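Local coordinates for uncharacterized protein (PDB 3CEX) that is of unknown function but has a DinB-like four-helix bundle, a family in which many members bind a divalent metal ion through histidines, at residues E22-Q27 with Y164-V169; T45-H50 with V156-Q161; E54-I59 with D66-S71; K119-Q124 with V142-R147. One frame throughout, in Å; residues are numbered along the deposited sequence.

Interaction 1. Residues E22-Q27 with Y164-V169. With ACY (acetic acid), chain C.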
# COMPACT_ATOMS: atom_id res chain seq x y z
N GLU A 22 13.35 -1.46 -0.05
CA GLU A 22 14.79 -1.29 -0.22
C GLU A 22 15.30 0.13 0.13
O GLU A 22 16.34 0.25 0.76
CB GLU A 22 15.22 -1.69 -1.64
CG GLU A 22 15.15 -3.18 -1.96
CD GLU A 22 15.87 -4.13 -0.96
OE1 GLU A 22 16.97 -3.82 -0.46
OE2 GLU A 22 15.31 -5.21 -0.68
N GLU A 23 14.59 1.19 -0.24
CA GLU A 23 14.99 2.56 0.08
C GLU A 23 14.96 2.80 1.59
O GLU A 23 15.78 3.53 2.12
CB GLU A 23 14.08 3.61 -0.57
CG GLU A 23 14.11 3.62 -2.07
CD GLU A 23 13.00 4.47 -2.73
OE1 GLU A 23 11.94 4.77 -2.09
OE2 GLU A 23 13.19 4.83 -3.91
N THR A 24 13.97 2.23 2.26
CA THR A 24 13.88 2.33 3.71
C THR A 24 15.02 1.59 4.42
O THR A 24 15.71 2.16 5.26
CB THR A 24 12.45 1.89 4.19
OG1 THR A 24 11.58 3.01 4.09
CG2 THR A 24 12.44 1.41 5.62
N LEU A 25 15.22 0.32 4.06
CA LEU A 25 16.28 -0.50 4.63
C LEU A 25 17.68 0.11 4.46
O LEU A 25 18.48 0.02 5.35
CB LEU A 25 16.27 -1.90 4.01
CG LEU A 25 17.09 -2.96 4.73
CD1 LEU A 25 16.57 -3.21 6.17
CD2 LEU A 25 17.04 -4.25 3.88
N ALA A 26 17.94 0.71 3.30
CA ALA A 26 19.20 1.38 3.02
C ALA A 26 19.52 2.49 4.03
O ALA A 26 20.67 2.85 4.16
CB ALA A 26 19.24 1.96 1.55
N GLN A 27 18.52 3.05 4.73
CA GLN A 27 18.80 4.11 5.70
C GLN A 27 19.10 3.59 7.08
O GLN A 27 19.40 4.38 7.97
CB GLN A 27 17.64 5.11 5.77
CG GLN A 27 17.37 5.80 4.43
CD GLN A 27 16.14 6.67 4.47
OE1 GLN A 27 16.09 7.66 5.24
NE2 GLN A 27 15.14 6.31 3.66
N TYR A 164 6.92 4.38 8.25
CA TYR A 164 6.54 4.88 9.58
C TYR A 164 7.40 4.29 10.70
O TYR A 164 7.85 5.02 11.56
CB TYR A 164 5.01 4.69 9.79
CG TYR A 164 4.19 5.90 9.35
CD1 TYR A 164 4.66 6.80 8.41
CD2 TYR A 164 2.94 6.15 9.88
CE1 TYR A 164 3.93 7.94 8.03
CE2 TYR A 164 2.22 7.27 9.52
CZ TYR A 164 2.73 8.16 8.58
OH TYR A 164 2.01 9.29 8.20
N THR A 165 7.61 2.98 10.69
CA THR A 165 8.49 2.38 11.68
C THR A 165 9.89 3.00 11.61
O THR A 165 10.52 3.27 12.63
CB THR A 165 8.64 0.89 11.45
OG1 THR A 165 7.40 0.24 11.71
CG2 THR A 165 9.74 0.32 12.39
N ARG A 166 10.40 3.20 10.40
CA ARG A 166 11.70 3.84 10.19
C ARG A 166 11.73 5.21 10.85
O ARG A 166 12.67 5.53 11.59
CB ARG A 166 12.02 3.98 8.70
CG ARG A 166 13.43 4.53 8.36
CD ARG A 166 13.46 5.18 6.97
NE ARG A 166 12.76 6.46 6.90
CZ ARG A 166 11.99 6.87 5.89
NH1 ARG A 166 11.43 8.07 5.95
NH2 ARG A 166 11.77 6.11 4.82
N ARG A 167 10.71 6.02 10.59
CA ARG A 167 10.60 7.34 11.19
C ARG A 167 10.59 7.30 12.71
O ARG A 167 11.26 8.11 13.36
CB ARG A 167 9.39 8.11 10.65
CG ARG A 167 9.53 8.47 9.16
CD ARG A 167 8.26 9.02 8.57
NE ARG A 167 8.41 9.38 7.16
CZ ARG A 167 7.48 10.03 6.44
NH1 ARG A 167 6.34 10.44 7.00
NH2 ARG A 167 7.70 10.29 5.16
N LEU A 168 9.88 6.33 13.28
CA LEU A 168 9.83 6.18 14.73
C LEU A 168 11.15 5.71 15.30
O LEU A 168 11.53 6.10 16.41
CB LEU A 168 8.74 5.17 15.12
CG LEU A 168 7.31 5.57 14.77
CD1 LEU A 168 6.37 4.42 14.94
CD2 LEU A 168 6.91 6.76 15.66
N VAL A 169 11.89 4.91 14.54
CA VAL A 169 13.10 4.29 15.07
C VAL A 169 14.32 5.20 14.91
O VAL A 169 15.13 5.33 15.84
CB VAL A 169 13.37 2.90 14.41
CG1 VAL A 169 14.73 2.36 14.84
CG2 VAL A 169 12.24 1.91 14.77
C ACY C . 9.67 8.66 2.69
O ACY C . 10.26 7.58 2.35
OXT ACY C . 9.85 9.23 3.79
CH3 ACY C . 8.69 9.31 1.72

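Interaction 2. Residues T45-H50 with V156-Q161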
# COMPACT_ATOMS: atom_id res chain seq x y z
N THR A 45 12.48 -5.15 9.88
CA THR A 45 12.85 -6.56 9.63
C THR A 45 11.60 -7.45 9.59
O THR A 45 11.42 -8.23 8.64
CB THR A 45 13.81 -7.10 10.67
OG1 THR A 45 15.07 -6.45 10.56
CG2 THR A 45 14.02 -8.63 10.49
N TRP A 46 10.71 -7.31 10.59
CA TRP A 46 9.46 -8.12 10.57
C TRP A 46 8.60 -7.85 9.33
O TRP A 46 8.10 -8.77 8.69
CB TRP A 46 8.64 -7.87 11.83
CG TRP A 46 7.46 -8.84 12.01
CD1 TRP A 46 7.44 -9.93 12.82
CD2 TRP A 46 6.17 -8.79 11.36
NE1 TRP A 46 6.24 -10.56 12.74
CE2 TRP A 46 5.43 -9.90 11.84
CE3 TRP A 46 5.56 -7.92 10.44
CZ2 TRP A 46 4.10 -10.17 11.44
CZ3 TRP A 46 4.24 -8.20 10.02
CH2 TRP A 46 3.54 -9.32 10.51
N LEU A 47 8.45 -6.56 8.99
CA LEU A 47 7.62 -6.15 7.83
C LEU A 47 8.14 -6.70 6.51
O LEU A 47 7.36 -7.17 5.68
CB LEU A 47 7.52 -4.62 7.77
CG LEU A 47 6.67 -4.04 8.90
CD1 LEU A 47 6.89 -2.54 9.09
CD2 LEU A 47 5.15 -4.35 8.61
N MSE A 48 9.44 -6.63 6.31
CA MSE A 48 10.05 -7.15 5.07
C MSE A 48 10.04 -8.67 5.02
O MSE A 48 9.73 -9.23 4.01
CB MSE A 48 11.50 -6.69 4.93
CG MSE A 48 11.61 -5.41 4.31
SE MSE A 48 13.42 -4.86 3.86
CE MSE A 48 13.77 -5.60 2.13
N TRP A 49 10.37 -9.32 6.12
CA TRP A 49 10.27 -10.78 6.18
C TRP A 49 8.83 -11.23 5.94
O TRP A 49 8.55 -12.14 5.15
CB TRP A 49 10.73 -11.27 7.55
CG TRP A 49 10.35 -12.67 7.82
CD1 TRP A 49 11.00 -13.79 7.39
CD2 TRP A 49 9.21 -13.14 8.58
NE1 TRP A 49 10.35 -14.89 7.82
CE2 TRP A 49 9.25 -14.52 8.56
CE3 TRP A 49 8.16 -12.50 9.27
CZ2 TRP A 49 8.30 -15.31 9.22
CZ3 TRP A 49 7.24 -13.25 9.90
CH2 TRP A 49 7.30 -14.66 9.87
N HIS A 50 7.88 -10.55 6.61
CA HIS A 50 6.48 -10.93 6.48
C HIS A 50 5.96 -10.75 5.07
O HIS A 50 5.24 -11.59 4.59
CB HIS A 50 5.57 -10.15 7.42
CG HIS A 50 4.12 -10.22 7.03
ND1 HIS A 50 3.32 -11.28 7.38
CD2 HIS A 50 3.36 -9.39 6.28
CE1 HIS A 50 2.10 -11.08 6.88
NE2 HIS A 50 2.10 -9.95 6.20
N VAL A 156 2.07 -3.78 -0.68
CA VAL A 156 2.16 -2.32 -0.81
C VAL A 156 1.86 -1.66 0.52
O VAL A 156 2.57 -0.76 0.97
CB VAL A 156 1.28 -1.78 -1.95
CG1 VAL A 156 1.33 -0.24 -2.04
CG2 VAL A 156 1.73 -2.38 -3.30
N MSE A 157 0.80 -2.10 1.17
CA MSE A 157 0.42 -1.49 2.43
C MSE A 157 1.52 -1.66 3.53
O MSE A 157 1.78 -0.74 4.31
CB MSE A 157 -0.92 -2.11 2.85
CG MSE A 157 -1.28 -1.84 4.18
SE MSE A 157 -0.72 -3.18 5.53
CE MSE A 157 -2.43 -2.92 6.37
N HIS A 158 2.13 -2.83 3.60
CA HIS A 158 3.27 -3.03 4.51
C HIS A 158 4.49 -2.16 4.21
O HIS A 158 5.18 -1.77 5.14
CB HIS A 158 3.66 -4.53 4.65
CG HIS A 158 2.69 -5.29 5.49
ND1 HIS A 158 1.85 -6.25 4.97
CD2 HIS A 158 2.32 -5.13 6.79
CE1 HIS A 158 1.06 -6.71 5.93
NE2 HIS A 158 1.32 -6.04 7.04
N SER A 159 4.71 -1.85 2.94
CA SER A 159 5.83 -0.96 2.55
C SER A 159 5.60 0.46 3.11
O SER A 159 6.53 1.09 3.60
CB SER A 159 6.05 -1.00 1.02
OG SER A 159 5.07 -0.28 0.30
N GLY A 160 4.34 0.91 3.13
CA GLY A 160 3.98 2.16 3.78
C GLY A 160 4.23 2.12 5.26
O GLY A 160 4.76 3.08 5.83
N GLN A 161 3.83 1.02 5.90
CA GLN A 161 4.08 0.90 7.36
C GLN A 161 5.57 0.93 7.66
O GLN A 161 6.00 1.47 8.67
CB GLN A 161 3.40 -0.39 7.90
CG GLN A 161 1.89 -0.29 7.92
CD GLN A 161 1.17 -1.58 8.31
OE1 GLN A 161 1.80 -2.64 8.39
NE2 GLN A 161 -0.14 -1.49 8.59

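Interaction 3. Residues E54-I59 with D66-S71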
# COMPACT_ATOMS: atom_id res chain seq x y z
N GLU A 54 4.65 -13.79 2.92
CA GLU A 54 3.27 -13.89 2.50
C GLU A 54 3.12 -14.03 0.96
O GLU A 54 2.24 -14.76 0.51
CB GLU A 54 2.48 -12.69 3.03
CG GLU A 54 1.02 -12.75 2.74
CD GLU A 54 0.23 -13.69 3.64
OE1 GLU A 54 0.80 -14.63 4.24
OE2 GLU A 54 -0.99 -13.48 3.75
N LEU A 55 3.91 -13.28 0.19
CA LEU A 55 4.00 -13.50 -1.27
C LEU A 55 4.40 -14.95 -1.59
O LEU A 55 3.78 -15.63 -2.43
CB LEU A 55 5.00 -12.53 -1.91
CG LEU A 55 4.64 -11.02 -1.88
CD1 LEU A 55 5.79 -10.14 -2.37
CD2 LEU A 55 3.36 -10.76 -2.69
N ASP A 56 5.50 -15.38 -0.98
CA ASP A 56 5.97 -16.75 -1.12
C ASP A 56 4.85 -17.77 -0.83
O ASP A 56 4.42 -18.51 -1.71
CB ASP A 56 7.17 -16.96 -0.16
CG ASP A 56 7.84 -18.32 -0.30
OD1 ASP A 56 7.62 -19.02 -1.32
OD2 ASP A 56 8.64 -18.66 0.61
N LEU A 57 4.35 -17.78 0.40
CA LEU A 57 3.31 -18.75 0.78
C LEU A 57 2.05 -18.71 -0.10
O LEU A 57 1.53 -19.74 -0.51
CB LEU A 57 2.90 -18.56 2.23
CG LEU A 57 3.89 -19.11 3.25
CD1 LEU A 57 3.38 -18.78 4.66
CD2 LEU A 57 4.12 -20.61 3.08
N GLN A 58 1.56 -17.52 -0.40
CA GLN A 58 0.31 -17.43 -1.17
C GLN A 58 0.47 -17.83 -2.63
O GLN A 58 -0.40 -18.53 -3.19
CB GLN A 58 -0.28 -16.04 -1.10
CG GLN A 58 -0.74 -15.60 0.29
CD GLN A 58 -1.93 -16.34 0.83
OE1 GLN A 58 -2.36 -17.39 0.32
NE2 GLN A 58 -2.48 -15.81 1.92
N ILE A 59 1.54 -17.34 -3.26
CA ILE A 59 1.81 -17.67 -4.65
C ILE A 59 2.21 -19.11 -4.76
O ILE A 59 1.79 -19.79 -5.68
CB ILE A 59 2.91 -16.76 -5.31
CG1 ILE A 59 2.46 -15.31 -5.36
CG2 ILE A 59 3.26 -17.29 -6.73
CD1 ILE A 59 1.33 -15.03 -6.32
N ASP A 66 5.96 -26.12 -3.20
CA ASP A 66 6.45 -25.89 -1.84
C ASP A 66 6.95 -24.44 -1.79
O ASP A 66 7.55 -23.97 -2.75
CB ASP A 66 7.62 -26.83 -1.48
CG ASP A 66 7.18 -28.12 -0.75
OD1 ASP A 66 5.96 -28.33 -0.48
OD2 ASP A 66 8.07 -28.95 -0.44
N PRO A 67 6.73 -23.73 -0.68
CA PRO A 67 7.25 -22.36 -0.62
C PRO A 67 8.77 -22.29 -0.63
O PRO A 67 9.43 -23.22 -0.18
CB PRO A 67 6.68 -21.84 0.70
CG PRO A 67 6.44 -23.02 1.51
CD PRO A 67 6.02 -24.10 0.55
N LEU A 68 9.32 -21.20 -1.15
CA LEU A 68 10.78 -21.01 -1.22
C LEU A 68 11.42 -21.00 0.16
O LEU A 68 12.58 -21.41 0.31
CB LEU A 68 11.12 -19.69 -1.93
CG LEU A 68 10.51 -19.45 -3.30
CD1 LEU A 68 10.83 -18.03 -3.71
CD2 LEU A 68 10.97 -20.46 -4.34
N TRP A 69 10.66 -20.52 1.16
CA TRP A 69 11.09 -20.52 2.56
C TRP A 69 11.76 -21.85 2.92
O TRP A 69 12.81 -21.87 3.58
CB TRP A 69 9.87 -20.29 3.47
CG TRP A 69 10.16 -20.19 4.94
CD1 TRP A 69 9.74 -21.06 5.91
CD2 TRP A 69 10.90 -19.17 5.62
NE1 TRP A 69 10.16 -20.63 7.14
CE2 TRP A 69 10.89 -19.50 7.00
CE3 TRP A 69 11.59 -18.04 5.20
CZ2 TRP A 69 11.52 -18.70 7.96
CZ3 TRP A 69 12.21 -17.24 6.15
CH2 TRP A 69 12.19 -17.58 7.51
N LEU A 70 11.11 -22.93 2.49
CA LEU A 70 11.59 -24.30 2.61
C LEU A 70 12.41 -24.76 1.41
O LEU A 70 13.55 -25.21 1.55
CB LEU A 70 10.39 -25.24 2.78
CG LEU A 70 9.55 -25.08 4.05
CD1 LEU A 70 8.45 -26.16 4.05
CD2 LEU A 70 10.41 -25.17 5.33
N SER A 71 11.84 -24.67 0.21
CA SER A 71 12.47 -25.22 -0.99
C SER A 71 13.84 -24.60 -1.35
O SER A 71 14.69 -25.28 -1.90
CB SER A 71 11.53 -25.10 -2.19
OG SER A 71 11.63 -23.83 -2.81

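Interaction 4. Residues K119-Q124 with V142-R147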
# COMPACT_ATOMS: atom_id res chain seq x y z
N LYS A 119 5.99 -12.28 -9.73
CA LYS A 119 5.93 -11.72 -11.08
C LYS A 119 5.89 -12.80 -12.15
O LYS A 119 5.25 -12.62 -13.19
CB LYS A 119 7.12 -10.79 -11.33
CG LYS A 119 7.05 -9.50 -10.52
CD LYS A 119 8.38 -8.72 -10.59
CE LYS A 119 8.32 -7.64 -11.58
NZ LYS A 119 9.64 -6.92 -11.73
N SER A 120 6.60 -13.90 -11.92
CA SER A 120 6.56 -15.06 -12.77
C SER A 120 5.16 -15.65 -12.82
O SER A 120 4.67 -15.94 -13.88
CB SER A 120 7.53 -16.13 -12.29
OG SER A 120 7.42 -17.30 -13.09
N TYR A 121 4.51 -15.77 -11.67
CA TYR A 121 3.16 -16.31 -11.63
C TYR A 121 2.22 -15.38 -12.40
O TYR A 121 1.43 -15.85 -13.24
CB TYR A 121 2.67 -16.53 -10.19
CG TYR A 121 1.32 -17.24 -10.12
CD1 TYR A 121 1.24 -18.62 -10.19
CD2 TYR A 121 0.15 -16.53 -10.02
CE1 TYR A 121 0.00 -19.27 -10.16
CE2 TYR A 121 -1.09 -17.17 -9.99
CZ TYR A 121 -1.15 -18.53 -10.06
OH TYR A 121 -2.37 -19.14 -10.06
N LEU A 122 2.33 -14.08 -12.14
CA LEU A 122 1.47 -13.09 -12.76
C LEU A 122 1.62 -13.10 -14.28
O LEU A 122 0.65 -12.90 -15.01
CB LEU A 122 1.75 -11.66 -12.23
CG LEU A 122 1.17 -11.38 -10.84
CD1 LEU A 122 1.55 -9.99 -10.37
CD2 LEU A 122 -0.32 -11.52 -10.86
N ASP A 123 2.84 -13.30 -14.73
CA ASP A 123 3.13 -13.33 -16.16
C ASP A 123 2.61 -14.58 -16.86
O ASP A 123 2.47 -14.59 -18.08
CB ASP A 123 4.63 -13.20 -16.37
CG ASP A 123 5.13 -11.80 -16.10
OD1 ASP A 123 4.32 -10.84 -16.26
OD2 ASP A 123 6.34 -11.65 -15.72
N GLN A 124 2.36 -15.64 -16.09
CA GLN A 124 1.96 -16.92 -16.68
C GLN A 124 0.50 -17.29 -16.43
O GLN A 124 -0.05 -18.13 -17.14
CB GLN A 124 2.90 -18.04 -16.22
CG GLN A 124 4.34 -17.83 -16.68
CD GLN A 124 5.30 -18.88 -16.15
OE1 GLN A 124 6.24 -18.56 -15.42
NE2 GLN A 124 5.08 -20.13 -16.53
N VAL A 142 -13.63 -17.24 -2.29
CA VAL A 142 -12.38 -16.65 -2.67
C VAL A 142 -11.94 -17.25 -4.01
O VAL A 142 -11.84 -18.47 -4.15
CB VAL A 142 -11.31 -16.93 -1.62
CG1 VAL A 142 -9.97 -16.33 -2.04
CG2 VAL A 142 -11.78 -16.42 -0.24
N THR A 143 -11.66 -16.38 -4.97
CA THR A 143 -11.17 -16.75 -6.27
C THR A 143 -9.70 -16.45 -6.37
O THR A 143 -9.13 -15.77 -5.52
CB THR A 143 -11.86 -15.89 -7.34
OG1 THR A 143 -11.57 -14.49 -7.07
CG2 THR A 143 -13.38 -16.13 -7.36
N ARG A 144 -9.08 -16.92 -7.45
CA ARG A 144 -7.67 -16.65 -7.69
C ARG A 144 -7.42 -15.13 -7.68
O ARG A 144 -6.43 -14.65 -7.12
CB ARG A 144 -7.27 -17.25 -9.03
CG ARG A 144 -5.80 -17.41 -9.27
CD ARG A 144 -5.57 -18.25 -10.53
NE ARG A 144 -6.30 -19.52 -10.49
CZ ARG A 144 -5.86 -20.63 -9.91
NH1 ARG A 144 -4.68 -20.68 -9.32
NH2 ARG A 144 -6.61 -21.70 -9.93
N GLN A 145 -8.34 -14.40 -8.30
CA GLN A 145 -8.23 -12.98 -8.49
C GLN A 145 -8.20 -12.24 -7.16
O GLN A 145 -7.34 -11.38 -6.95
CB GLN A 145 -9.41 -12.48 -9.32
CG GLN A 145 -9.36 -11.00 -9.61
CD GLN A 145 -10.19 -10.64 -10.81
OE1 GLN A 145 -10.10 -11.31 -11.85
NE2 GLN A 145 -10.98 -9.56 -10.71
N VAL A 146 -9.11 -12.62 -6.26
CA VAL A 146 -9.20 -12.03 -4.92
C VAL A 146 -7.88 -12.25 -4.15
O VAL A 146 -7.34 -11.35 -3.51
CB VAL A 146 -10.43 -12.59 -4.16
CG1 VAL A 146 -10.35 -12.29 -2.67
CG2 VAL A 146 -11.72 -11.98 -4.75
N ARG A 147 -7.32 -13.45 -4.29
CA ARG A 147 -6.10 -13.80 -3.57
C ARG A 147 -4.91 -12.99 -4.10
O ARG A 147 -4.10 -12.50 -3.32
CB ARG A 147 -5.90 -15.29 -3.68
CG ARG A 147 -4.67 -15.86 -3.15
CD ARG A 147 -4.58 -15.80 -1.64
NE ARG A 147 -5.82 -15.95 -0.88
CZ ARG A 147 -6.30 -17.08 -0.36
NH1 ARG A 147 -5.72 -18.24 -0.59
NH2 ARG A 147 -7.39 -17.05 0.37

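Interaction 1. Residues E22-Q27 with Y164-V169
Thr24 and Arg166 make the tight part of this contact, where the C-terminal ends of helices 8-25 and 144-170 come together. Arg166 NH2 donates a hydrogen bond to Thr24 OG1 over 3.2 Å. The bond is bent (N-H...O 139°), and the hydroxyl lies 19° out of the guanidinium plane. Behind it, Thr24 CG2 packs on Arg166 CB at 4.0 Å. The arginine starts out with CG anti to its amide nitrogen (chi1 -175°) and then bends at chi3, which turns the guanidinium past the threonine.

Gln27 supplies a looser lid. Its amide packs over one guanidinium face, a van der Waals contact in which Gln27 NE2 comes within 3.6 Å of Arg166 NH2. The hydrogen bond of that amide goes elsewhere, from Gln27 NE2 to Glu23 O at 3.2 Å, which helps fix the amide's rotation. Farther out, an acetate, probably from the crystallisation liquor, sits at the guanidinium edge. Arg166 NH1 reaches acetate OXT at 2.9 Å and Arg166 NH2 reaches acetate O at 3.2 Å, while Arg167 NH2 also binds OXT at 2.8 Å. Two arginines thus share one carboxylate, and the terminal carboxylate of Lys172 forms a salt bridge with Arg166 NH1, which would be expected to offset much of the positive charge there.

On the inner side, Leu25 and Glu22 pack on Met48 of helix 44-62, Leu25 also meets Leu107 of helix 104-124, and Thr165 rests on Val44 and Leu47. Tyr164, Arg167 and Leu168 turn to the second subunit, placing this end of the bundle beside the dimer interface.

Interaction 2. Residues T45-H50 with V156-Q161
His50 meets His158 edge to face, in an offset T-shaped pair with centroids 4.7 Å apart and planes at 72°. His50 has CG opposite its backbone N (chi1 163°), whereas His158 places CG opposite its carbonyl carbon (chi1 -75°); these two choices bring His50 NE2 to 3.4 Å from His158 CE1. The other face of the His158 imidazole carries the selenium of Met157, a selenomethionine here, 3.7 Å above the ring and over its centre. The ring is therefore sandwiched.

Beside the pair, Leu47 turns CD2 to the imidazole, 3.5 Å from His158 CD2 and 3.8 Å from Gln161 OE1, while CD1 meets the Gln161 backbone. The extended Gln161 chain sends NE2 to Gly160 O of the second subunit. The segments of helices 44-62 and 144-170 run nearly antiparallel, with their axes 9.6 Å apart.

His158 ND1 makes a weak bond to Asp154 O, and NE2 binds a glycerol, probably from the crystallisation liquor. Two imidazoles held close with one nitrogen turned to a small ligand are consistent with a pocket like the histidine-lined metal sites of DinB relatives, although the group found at His158 here is glycerol, not a metal ion.

Interaction 3. Residues E54-I59 with D66-S71
Asp56 OD2 has two partners: Trp69 N donates to it at 2.8 Å, and the hydroxyl of Tyr110, on helix 104-124, is hydrogen-bonded to it as well. The partner oxygen is engaged too, since Leu68 N reaches Asp56 OD1 at 2.8 Å. Both backbone bonds fall on syn lone pairs, with N-H...O angles of 153° for Leu68 and 150° for Trp69. The carboxylate thus faces two successive amides in the first turn of helix 68-71, where Pro67 occupies the N-cap position. Such a setting, at the positive end of a helix, would be expected to favour the ionised aspartate. The carboxylate is brought there by a side chain with CG opposite the amide nitrogen (chi1 -174°).

Apolar groups close round the polar core. Pro67 CA comes within 3.4 Å of Asp56 OD1, and Leu68 CG approaches the same oxygen at 3.5 Å. The next residue on the long helix, Leu57, lays CD2 against the proline ring, 3.7 Å from Pro67 CG. Trp69 contributes its CB, 3.5 Å from Asp56 OD2, before its indole departs.

The segment 66-71 follows soon after helix 44-62 and folds back on it, so the contact spans a reversal of the chain. The Trp69 indole is held by Asp84 through NE1 and packs among Trp49, Phe78, Tyr110 and Arg53, the last a cation-pi partner. Leu55 and Ile59 pack on helices 104-124 and 144-170, and Leu68 leans on Trp74 of helix 74-78.

Interaction 4. Residues K119-Q124 with V142-R147
Tyr121 and Arg144 carry this small surface contact between the end region of helix 104-124 and the start of helix 144-170. Ile59, Leu62 and Leu148 pack against the Tyr121 side chain. Along the second segment, Val142 comes first, on the short strand that pairs antiparallel with 133-135. Thr143 is the N-cap of the helix that follows: its OG1 accepts from Val146 N at 3.2 Å, a nearly straight capping bond (165°).

Arg144 then reaches across. Its CG stands opposite the backbone nitrogen (chi1 -163°), and a bend at chi3 brings the guanidinium round to the phenol. Arg144 NH1 lies 2.9 Å from Tyr121 OH, near the plane of the tyrosine ring and at its edge, with the two planes 35° apart, while Arg144 CD passes the same oxygen at 3.4 Å. Next, Gln145 points to the second subunit, where its NE2 is hydrogen-bonded to Glu12 OE1 of that subunit. Arg147 N closes the first helical turn on Thr143 O.

The guanidinium has firmer holds elsewhere: NE donates to Gln129 O, and NH2 forms a salt bridge with Asp132 OD2. With those bonds fixing its rotation, the arginine offers the tyrosine hydroxyl a positively charged edge, which would be expected to polarise the phenol.

Interactions 1, 2 and 4 all use helix 144-170 and lie along it, with interactions 1 and 4 near its ends, their centres about 29 Å apart. Interaction 2 sits between them and holds the histidine pair and glycerol; its centre is about 10 Å from that of interaction 1, which it touches through Met48 against Leu25 and Leu47 against Thr165. Helix 44-62 carries interaction 2 on to interaction 3, where Trp49 NE1 lies 3.3 Å from Trp69 CH2. Interaction 3 in turn meets interaction 4, as Ile59 CG2 is 3.6 Å from Tyr121 CB. Interactions 1, 2 and 4 also touch the second subunit, whereas interaction 3 does not.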